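Local coordinates for putative extracellular solute-binding protein (Bordetella bronchiseptica, PDB 4P56) that binds mandelate in a buried pocket and probably captures such solutes in the periplasm for uptake by a TRAP transporter, at residues A[142-147]-A[272-277]; A[47-52]-A[267-272]; A[32-37]-A[236-241]. All coordinates share one frame; numbering follows the deposited sequence.

Contact 1 of 3, residues A[142-147]-A[272-277]. With RMN ((R)-mandelic acid), chain D.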
loop_
_atom_site.group_PDB
_atom_site.type_symbol
_atom_site.label_atom_id
_atom_site.label_comp_id
_atom_site.label_asym_id
_atom_site.label_seq_id
_atom_site.Cartn_x
_atom_site.Cartn_y
_atom_site.Cartn_z
ATOM N N GLY A 142 -3.959 -4.265 11.700
ATOM C CA GLY A 142 -4.764 -4.183 10.492
ATOM C C GLY A 142 -3.916 -3.982 9.256
ATOM O O GLY A 142 -2.718 -3.745 9.369
ATOM N N ILE A 143 -4.550 -4.105 8.094
ATOM C CA ILE A 143 -3.892 -3.926 6.827
ATOM C C ILE A 143 -4.793 -3.040 5.983
ATOM O O ILE A 143 -6.006 -3.077 6.108
ATOM C CB ILE A 143 -3.674 -5.276 6.111
ATOM C CG1 ILE A 143 -2.622 -6.108 6.837
ATOM C CG2 ILE A 143 -3.273 -5.055 4.662
ATOM C CD1 ILE A 143 -2.586 -7.588 6.370
ATOM N N TYR A 144 -4.193 -2.239 5.127
ATOM C CA TYR A 144 -4.931 -1.464 4.151
ATOM C C TYR A 144 -4.124 -1.484 2.841
ATOM O O TYR A 144 -2.988 -1.929 2.804
ATOM C CB TYR A 144 -5.178 -0.006 4.636
ATOM C CG TYR A 144 -3.913 0.793 4.944
ATOM C CD1 TYR A 144 -3.155 1.347 3.936
ATOM C CD2 TYR A 144 -3.487 0.974 6.236
ATOM C CE1 TYR A 144 -2.004 2.062 4.209
ATOM C CE2 TYR A 144 -2.334 1.688 6.528
ATOM C CZ TYR A 144 -1.595 2.221 5.506
ATOM O OH TYR A 144 -0.445 2.932 5.782
ATOM N N ALA A 145 -4.725 -0.967 1.784
ATOM C CA ALA A 145 -4.061 -0.902 0.478
ATOM C C ALA A 145 -4.303 0.474 -0.072
ATOM O O ALA A 145 -5.294 1.106 0.295
ATOM C CB ALA A 145 -4.644 -1.929 -0.446
ATOM N N HIS A 146 -3.424 0.954 -0.950
ATOM C CA HIS A 146 -3.721 2.195 -1.636
ATOM C C HIS A 146 -4.563 1.943 -2.894
ATOM O O HIS A 146 -5.003 0.814 -3.147
ATOM C CB HIS A 146 -2.442 3.035 -1.895
ATOM C CG HIS A 146 -1.443 2.463 -2.875
ATOM N ND1 HIS A 146 -1.749 2.122 -4.182
ATOM C CD2 HIS A 146 -0.093 2.331 -2.774
ATOM C CE1 HIS A 146 -0.651 1.747 -4.810
ATOM N NE2 HIS A 146 0.375 1.863 -3.976
ATOM N N GLY A 147 -4.792 2.986 -3.668
ATOM C CA GLY A 147 -5.654 2.869 -4.823
ATOM C C GLY A 147 -4.953 2.266 -6.014
ATOM O O GLY A 147 -3.838 1.766 -5.898
ATOM N N ARG A 272 -10.518 4.963 2.799
ATOM C CA ARG A 272 -11.292 6.164 2.468
ATOM C C ARG A 272 -10.402 7.403 2.320
ATOM O O ARG A 272 -10.652 8.270 1.462
ATOM C CB ARG A 272 -12.464 6.372 3.449
ATOM C CG ARG A 272 -13.566 5.284 3.227
ATOM C CD ARG A 272 -14.861 5.492 4.044
ATOM N NE ARG A 272 -15.869 4.563 3.548
ATOM C CZ ARG A 272 -16.752 4.825 2.587
ATOM N NH1 ARG A 272 -16.852 6.041 2.047
ATOM N NH2 ARG A 272 -17.592 3.870 2.207
ATOM N N ALA A 273 -9.348 7.469 3.124
ATOM C CA ALA A 273 -8.395 8.558 3.035
ATOM C C ALA A 273 -7.663 8.522 1.699
ATOM O O ALA A 273 -7.565 9.542 1.040
ATOM C CB ALA A 273 -7.402 8.487 4.186
ATOM N N TRP A 274 -7.134 7.355 1.325
ATOM C CA TRP A 274 -6.446 7.197 0.058
ATOM C C TRP A 274 -7.312 7.578 -1.113
ATOM O O TRP A 274 -6.837 8.248 -2.025
ATOM C CB TRP A 274 -6.041 5.747 -0.172
ATOM C CG TRP A 274 -4.860 5.262 0.584
ATOM C CD1 TRP A 274 -4.873 4.399 1.647
ATOM C CD2 TRP A 274 -3.488 5.547 0.316
ATOM N NE1 TRP A 274 -3.586 4.147 2.073
ATOM C CE2 TRP A 274 -2.715 4.832 1.267
ATOM C CE3 TRP A 274 -2.831 6.361 -0.616
ATOM C CZ2 TRP A 274 -1.333 4.896 1.307
ATOM C CZ3 TRP A 274 -1.458 6.428 -0.568
ATOM C CH2 TRP A 274 -0.718 5.696 0.378
ATOM N N ASP A 275 -8.550 7.074 -1.127
ATOM C CA ASP A 275 -9.507 7.357 -2.201
ATOM C C ASP A 275 -9.857 8.837 -2.312
ATOM O O ASP A 275 -10.044 9.374 -3.423
ATOM C CB ASP A 275 -10.818 6.564 -2.011
ATOM C CG ASP A 275 -10.678 5.091 -2.390
ATOM O OD1 ASP A 275 -9.848 4.800 -3.277
ATOM O OD2 ASP A 275 -11.430 4.237 -1.837
ATOM N N THR A 276 -9.944 9.511 -1.180
ATOM C CA THR A 276 -10.265 10.931 -1.188
ATOM C C THR A 276 -9.098 11.702 -1.798
ATOM O O THR A 276 -9.276 12.584 -2.636
ATOM C CB THR A 276 -10.611 11.417 0.234
ATOM O OG1 THR A 276 -11.772 10.698 0.710
ATOM C CG2 THR A 276 -10.891 12.894 0.269
ATOM N N HIS A 277 -7.889 11.336 -1.419
ATOM C CA HIS A 277 -6.734 12.011 -1.999
ATOM C C HIS A 277 -6.525 11.706 -3.459
ATOM O O HIS A 277 -6.165 12.595 -4.226
ATOM C CB HIS A 277 -5.482 11.707 -1.195
ATOM C CG HIS A 277 -5.421 12.499 0.062
ATOM N ND1 HIS A 277 -4.423 13.410 0.320
ATOM C CD2 HIS A 277 -6.263 12.548 1.121
ATOM C CE1 HIS A 277 -4.633 13.965 1.495
ATOM N NE2 HIS A 277 -5.749 13.465 1.997
HETATM C C1 RMN D . 3.721 3.830 -1.252
HETATM C C2 RMN D . 3.977 4.330 0.016
HETATM C C3 RMN D . 3.449 5.545 0.415
HETATM C C4 RMN D . 2.688 6.298 -0.464
HETATM C C5 RMN D . 2.437 5.807 -1.742
HETATM C C6 RMN D . 2.952 4.578 -2.123
HETATM C C7 RMN D . 4.312 2.517 -1.688
HETATM C C10 RMN D . 5.434 2.791 -2.644
HETATM O O8 RMN D . 3.420 1.728 -2.377
HETATM O O11 RMN D . 5.241 2.888 -3.905
HETATM O O12 RMN D . 6.597 2.991 -2.182
#
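Y144 is the first residue of 142-147 to meet helix segment 272-277, and it does so along one side of its phenol ring: CD1 and CE1 both lie against the indole nitrogen of W274, with CE1 3.4 Å from NE1. The two side chains cross at about a right angle and their ring planes are inclined by 44°, a skewed pairing that is neither a stack nor a T-shape. The phenol hydroxyl finds its polar partner elsewhere, in a hydrogen bond with ND1 of H238. One step on, A145 turns its methyl away from the helix and offers backbone instead, its carbonyl O lying 3.6 Å from W274 CD1. H146 then covers the indole. Its CB sits over the centre of the six-membered ring, 3.5 Å from the centroid and only 9° off the ring normal, a well-formed CH-pi contact. Because chi1 of 67° places CG between the backbone N and the carbonyl carbon, the imidazole swings beside the indole and turns an edge toward its face. The rotation of that imidazole is further fixed by G147, whose carbonyl O receives ND1 at 2.7 Å, almost exactly in the ring plane. At the ring edge NE2 comes within 3.4 Å of hydroxyl O8 of the bound (R)-mandelate, a contact only, since that hydroxyl hydrogen-bonds to D236. W274 reaches the same ligand by its rim, CH2 standing 3.6 Å from phenyl carbon C4, while H39 also meets the indole. Strand end and long helix thus build an aromatic cluster in which Y144 stands behind, bonded to pocket residue H238, while H146 and W274 line the mandelate pocket of this TRAP-type solute-binding protein.

Contact 2 of 3, residues A[47-52]-A[267-272]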
loop_
_atom_site.group_PDB
_atom_site.type_symbol
_atom_site.label_atom_id
_atom_site.label_comp_id
_atom_site.label_asym_id
_atom_site.label_seq_id
_atom_site.Cartn_x
_atom_site.Cartn_y
_atom_site.Cartn_z
HETATM N N MSE A 47 -4.166 10.197 12.297
HETATM C CA MSE A 47 -4.532 11.224 13.282
HETATM C C MSE A 47 -6.003 11.055 13.709
HETATM O O MSE A 47 -6.300 10.981 14.901
HETATM C CB MSE A 47 -4.259 12.627 12.732
HETATM C CG MSE A 47 -2.771 12.925 12.592
HETATM SE SE MSE A 47 -1.776 12.828 14.304
HETATM C CE MSE A 47 -1.248 10.985 14.435
ATOM N N PRO A 48 -6.930 10.983 12.736
ATOM C CA PRO A 48 -8.318 10.753 13.159
ATOM C C PRO A 48 -8.503 9.440 13.911
ATOM O O PRO A 48 -9.325 9.357 14.826
ATOM C CB PRO A 48 -9.119 10.743 11.849
ATOM C CG PRO A 48 -8.157 11.133 10.744
ATOM C CD PRO A 48 -6.818 11.464 11.344
ATOM N N TRP A 49 -7.744 8.419 13.530
ATOM C CA TRP A 49 -7.857 7.110 14.175
ATOM C C TRP A 49 -7.379 7.229 15.620
ATOM O O TRP A 49 -7.980 6.689 16.538
ATOM C CB TRP A 49 -6.992 6.118 13.403
ATOM C CG TRP A 49 -6.964 4.704 13.896
ATOM C CD1 TRP A 49 -8.007 3.810 13.935
ATOM C CD2 TRP A 49 -5.815 3.994 14.375
ATOM N NE1 TRP A 49 -7.562 2.588 14.392
ATOM C CE2 TRP A 49 -6.226 2.681 14.677
ATOM C CE3 TRP A 49 -4.473 4.341 14.569
ATOM C CZ2 TRP A 49 -5.344 1.722 15.181
ATOM C CZ3 TRP A 49 -3.597 3.376 15.061
ATOM C CH2 TRP A 49 -4.041 2.091 15.354
ATOM N N GLY A 50 -6.290 7.959 15.825
ATOM C CA GLY A 50 -5.815 8.224 17.177
ATOM C C GLY A 50 -6.874 8.958 18.010
ATOM O O GLY A 50 -7.068 8.691 19.199
ATOM N N GLU A 51 -7.589 9.877 17.377
ATOM C CA GLU A 51 -8.657 10.588 18.081
ATOM C C GLU A 51 -9.787 9.609 18.472
ATOM O O GLU A 51 -10.388 9.719 19.566
ATOM C CB GLU A 51 -9.162 11.716 17.193
ATOM C CG GLU A 51 -8.246 12.923 17.272
ATOM C CD GLU A 51 -8.380 13.588 18.620
ATOM O OE1 GLU A 51 -9.420 14.243 18.832
ATOM O OE2 GLU A 51 -7.481 13.423 19.481
ATOM N N GLU A 52 -10.074 8.654 17.587
ATOM C CA GLU A 52 -11.116 7.668 17.873
ATOM C C GLU A 52 -10.709 6.833 19.078
ATOM O O GLU A 52 -11.534 6.564 19.920
ATOM C CB GLU A 52 -11.417 6.753 16.662
ATOM C CG GLU A 52 -12.141 7.438 15.491
ATOM C CD GLU A 52 -12.621 6.454 14.405
ATOM O OE1 GLU A 52 -12.910 5.290 14.719
ATOM O OE2 GLU A 52 -12.718 6.848 13.226
ATOM N N ALA A 267 -9.115 -0.626 8.144
ATOM C CA ALA A 267 -8.978 -0.821 6.720
ATOM C C ALA A 267 -9.850 0.169 5.977
ATOM O O ALA A 267 -9.399 0.810 5.027
ATOM C CB ALA A 267 -9.340 -2.271 6.329
ATOM N N GLU A 268 -11.081 0.325 6.432
ATOM C CA GLU A 268 -11.996 1.257 5.799
ATOM C C GLU A 268 -11.581 2.722 6.008
ATOM O O GLU A 268 -11.629 3.535 5.065
ATOM C CB GLU A 268 -13.412 1.023 6.299
ATOM C CG GLU A 268 -14.461 1.891 5.580
ATOM C CD GLU A 268 -15.887 1.400 5.788
ATOM O OE1 GLU A 268 -16.120 0.592 6.723
ATOM O OE2 GLU A 268 -16.775 1.818 5.004
ATOM N N LEU A 269 -11.157 3.067 7.219
ATOM C CA LEU A 269 -10.722 4.443 7.472
ATOM C C LEU A 269 -9.550 4.794 6.540
ATOM O O LEU A 269 -9.533 5.835 5.902
ATOM C CB LEU A 269 -10.343 4.634 8.946
ATOM C CG LEU A 269 -10.084 6.033 9.470
ATOM C CD1 LEU A 269 -11.283 6.934 9.235
ATOM C CD2 LEU A 269 -9.764 5.968 10.974
ATOM N N ALA A 270 -8.563 3.918 6.445
ATOM C CA ALA A 270 -7.387 4.227 5.653
ATOM C C ALA A 270 -7.737 4.282 4.154
ATOM O O ALA A 270 -7.259 5.150 3.410
ATOM C CB ALA A 270 -6.351 3.183 5.883
ATOM N N GLY A 271 -8.533 3.317 3.710
ATOM C CA GLY A 271 -8.888 3.227 2.323
ATOM C C GLY A 271 -9.646 4.501 1.924
ATOM O O GLY A 271 -9.459 5.066 0.829
ATOM N N ARG A 272 -10.518 4.963 2.799
ATOM C CA ARG A 272 -11.292 6.164 2.468
ATOM C C ARG A 272 -10.402 7.403 2.320
ATOM O O ARG A 272 -10.652 8.270 1.462
ATOM C CB ARG A 272 -12.464 6.372 3.449
ATOM C CG ARG A 272 -13.566 5.284 3.227
ATOM C CD ARG A 272 -14.861 5.492 4.044
ATOM N NE ARG A 272 -15.869 4.563 3.548
ATOM C CZ ARG A 272 -16.752 4.825 2.587
ATOM N NH1 ARG A 272 -16.852 6.041 2.047
ATOM N NH2 ARG A 272 -17.592 3.870 2.207
#
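The indole of W49 receives L269 at a slant, the methyl CD2 lying 4.1 Å from ring atom CD1; elsewhere the W49 side chain touches L63 and L141, and NE1 hydrogen-bonds to the carbonyl O of L261. The second flat group at the interface, the carboxylate of E52, meets the same methyl with OE2 at 3.8 Å, its other oxygen OE1 being hydrogen-bonded to NE2 of H265. This is helix-helix packing, joining helix 40-56 to the long helix 263-285, and it turns on a single leucine. L269 projects CD2 between W49 and E52, about one helical turn apart on the facing helix, and its closest approach is to W49 CB, at 3.7 Å. With chi1 at -180° the CG of W49 stands anti to the backbone N, and the indole side chain and the leucine cross at a slant with CB, not the ring, nearest. E52 arrives from the opposite direction on an extended chain, so that the aliphatic tip of L269 is met by a carboxylate whose polar demand is served at least partly by H265. The backbones come near at this point, W49 and L269 having their CA atoms 7.8 Å apart. Helix 40-56 is kinked at P48, whose nitrogen cannot bond to the preceding turn, yet its carbonyl O still accepts E52 N at 2.9 Å. On the other helix, away from the interface, a salt bridge spans one turn: R272 NE reaches E268 OE2 at 3.2 Å from the anti side of the carboxylate, with an N-H...O angle of 159°.

Contact 3 of 3, residues A[32-37]-A[236-241]. With RMN ((R)-mandelic acid), chain D.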
loop_
_atom_site.group_PDB
_atom_site.type_symbol
_atom_site.label_atom_id
_atom_site.label_comp_id
_atom_site.label_asym_id
_atom_site.label_seq_id
_atom_site.Cartn_x
_atom_site.Cartn_y
_atom_site.Cartn_z
ATOM N N SER A 32 5.748 6.507 15.029
ATOM C CA SER A 32 6.682 7.085 14.071
ATOM C C SER A 32 6.122 6.959 12.663
ATOM O O SER A 32 5.594 5.917 12.300
ATOM C CB SER A 32 8.057 6.402 14.110
ATOM O OG SER A 32 8.990 7.058 13.257
ATOM N N SER A 33 6.260 8.023 11.880
ATOM C CA SER A 33 5.864 8.007 10.475
ATOM C C SER A 33 7.022 8.336 9.531
ATOM O O SER A 33 7.810 9.261 9.795
ATOM C CB SER A 33 4.773 9.039 10.257
ATOM O OG SER A 33 4.585 9.230 8.877
ATOM N N TRP A 34 7.122 7.591 8.438
ATOM C CA TRP A 34 8.155 7.844 7.438
ATOM C C TRP A 34 7.565 8.630 6.261
ATOM O O TRP A 34 8.230 8.838 5.255
ATOM C CB TRP A 34 8.809 6.540 6.972
ATOM C CG TRP A 34 7.873 5.366 6.709
ATOM C CD1 TRP A 34 7.432 4.458 7.621
ATOM C CD2 TRP A 34 7.263 4.990 5.455
ATOM N NE1 TRP A 34 6.609 3.536 7.027
ATOM C CE2 TRP A 34 6.493 3.842 5.693
ATOM C CE3 TRP A 34 7.301 5.520 4.162
ATOM C CZ2 TRP A 34 5.747 3.206 4.688
ATOM C CZ3 TRP A 34 6.568 4.889 3.163
ATOM C CH2 TRP A 34 5.796 3.755 3.432
ATOM N N LEU A 35 6.309 9.066 6.416
ATOM C CA LEU A 35 5.656 9.983 5.472
ATOM C C LEU A 35 5.460 11.362 6.096
ATOM O O LEU A 35 5.332 11.474 7.304
ATOM C CB LEU A 35 4.301 9.431 5.078
ATOM C CG LEU A 35 4.372 8.138 4.255
ATOM C CD1 LEU A 35 2.967 7.558 3.997
ATOM C CD2 LEU A 35 5.101 8.408 2.929
ATOM N N PRO A 36 5.410 12.410 5.269
ATOM C CA PRO A 36 5.145 13.753 5.788
ATOM C C PRO A 36 3.835 13.762 6.559
ATOM O O PRO A 36 2.938 12.986 6.214
ATOM C CB PRO A 36 4.982 14.596 4.521
ATOM C CG PRO A 36 5.572 13.827 3.448
ATOM C CD PRO A 36 5.457 12.388 3.799
ATOM N N PRO A 37 3.710 14.641 7.557
ATOM C CA PRO A 37 2.495 14.678 8.387
ATOM C C PRO A 37 1.263 15.129 7.608
ATOM O O PRO A 37 0.139 14.865 8.037
ATOM C CB PRO A 37 2.821 15.715 9.478
ATOM C CG PRO A 37 4.238 16.100 9.317
ATOM C CD PRO A 37 4.687 15.673 7.944
ATOM N N ASP A 236 -0.438 -1.838 -3.511
ATOM C CA ASP A 236 0.496 -2.153 -2.417
ATOM C C ASP A 236 -0.333 -2.162 -1.147
ATOM O O ASP A 236 -1.370 -1.474 -1.069
ATOM C CB ASP A 236 1.604 -1.102 -2.309
ATOM C CG ASP A 236 2.587 -1.389 -1.173
ATOM O OD1 ASP A 236 2.840 -2.585 -0.830
ATOM O OD2 ASP A 236 3.103 -0.395 -0.601
ATOM N N THR A 237 0.088 -2.974 -0.176
ATOM C CA THR A 237 -0.622 -3.059 1.096
ATOM C C THR A 237 0.327 -2.578 2.168
ATOM O O THR A 237 1.523 -2.767 2.047
ATOM C CB THR A 237 -1.120 -4.492 1.404
ATOM O OG1 THR A 237 -0.070 -5.446 1.210
ATOM C CG2 THR A 237 -2.297 -4.878 0.459
ATOM N N HIS A 238 -0.216 -1.956 3.200
ATOM C CA HIS A 238 0.548 -1.624 4.370
ATOM C C HIS A 238 -0.049 -2.321 5.577
ATOM O O HIS A 238 -1.230 -2.661 5.587
ATOM C CB HIS A 238 0.485 -0.111 4.622
ATOM C CG HIS A 238 1.162 0.716 3.586
ATOM N ND1 HIS A 238 1.154 2.095 3.634
ATOM C CD2 HIS A 238 1.830 0.382 2.453
ATOM C CE1 HIS A 238 1.816 2.572 2.594
ATOM N NE2 HIS A 238 2.231 1.552 1.861
ATOM N N ALA A 239 0.757 -2.493 6.612
ATOM C CA ALA A 239 0.270 -3.041 7.878
ATOM C C ALA A 239 0.388 -1.996 8.979
ATOM O O ALA A 239 1.374 -1.287 9.048
ATOM C CB ALA A 239 1.061 -4.285 8.256
ATOM N N VAL A 240 -0.616 -1.913 9.857
ATOM C CA VAL A 240 -0.451 -1.135 11.077
ATOM C C VAL A 240 -0.141 -2.127 12.235
ATOM O O VAL A 240 -0.877 -3.101 12.459
ATOM C CB VAL A 240 -1.703 -0.310 11.364
ATOM C CG1 VAL A 240 -1.566 0.391 12.712
ATOM C CG2 VAL A 240 -1.915 0.701 10.256
ATOM N N ILE A 241 0.950 -1.873 12.951
ATOM C CA ILE A 241 1.484 -2.789 13.939
ATOM C C ILE A 241 1.729 -2.087 15.286
ATOM O O ILE A 241 1.908 -0.863 15.344
ATOM C CB ILE A 241 2.799 -3.459 13.429
ATOM C CG1 ILE A 241 3.832 -2.423 13.049
ATOM C CG2 ILE A 241 2.534 -4.313 12.149
ATOM C CD1 ILE A 241 5.210 -2.974 12.790
HETATM C C1 RMN D . 3.721 3.830 -1.252
HETATM C C2 RMN D . 3.977 4.330 0.016
HETATM C C3 RMN D . 3.449 5.545 0.415
HETATM C C4 RMN D . 2.688 6.298 -0.464
HETATM C C5 RMN D . 2.437 5.807 -1.742
HETATM C C6 RMN D . 2.952 4.578 -2.123
HETATM C C7 RMN D . 4.312 2.517 -1.688
HETATM C C10 RMN D . 5.434 2.791 -2.644
HETATM O O8 RMN D . 3.420 1.728 -2.377
HETATM O O11 RMN D . 5.241 2.888 -3.905
HETATM O O12 RMN D . 6.597 2.991 -2.182
#
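W34 and H238 touch obliquely, W34 CH2 standing 4.2 Å from H238 CE1, although the CA atoms of the two residues are 12.5 Å apart. The gap between backbones is bridged by long side chains, and the rings, with planes at 55°, make an oblique pair and not a stack. Bound (R)-mandelate knits this light contact together. Its phenyl carbon C2 lies at the edge of both rings, 3.8 Å from H238 NE2 and slightly farther from W34 CH2, so indole and imidazole border the same part of the ligand while L35 brushes neighbouring carbon C3 with its two methyls.

The tight part is at the hydroxyl, on the carbon next to the phenyl ring. D236, with CG anti to the backbone N (chi1 179°), sends its carboxylate forward to accept the mandelate hydroxyl, O8 to OD2 measuring 2.8 Å. The same oxygen is hydrogen-bonded to OG of S91. H238, already tied firmly through ND1, adds only a weak bond from NE2 to D236 OD2 at 3.3 Å, bent to 123°. W34 is fixed by NE1 bonding to the carbonyl O of F89. On the loop, L35 lays CG over one face of the indole, near its rim, and S33 OG closes a short link to L35 O at 2.8 Å.

Beyond that link the segment loosens: P36 and P37 are exposed and reach nothing of the strand. A hydroxyl gripped by a buried acid, with a phenyl group bordered by aromatic and aliphatic side chains, is consistent with selection of an aromatic hydroxy acid. Segment 32-37 on one side, and D236 with the strand that follows it on the other, thus wall the ligand pocket of a TRAP-type solute-binding protein.

The three contacts sit close together, their centres about 10 Å (contacts 1 and 2), 11 Å (contacts 1 and 3) and 12 Å (contacts 2 and 3) apart. Along the chain the pairings interleave: 32-37, 47-52 and 142-147 come first, followed by their partners 236-241, 267-272 and 272-277. Contacts 1 and 2 use successive parts of helix 263-285 and share R272; contacts 1 and 3 lie on adjacent antiparallel strands, 139-145 and 237-242, and both touch mandelate. Contact 2 has no ligand residue, but its W49 packs on V240 of contact 3. Ligand pocket and helix packing are thus parts of one continuous body, built from segments far apart in sequence.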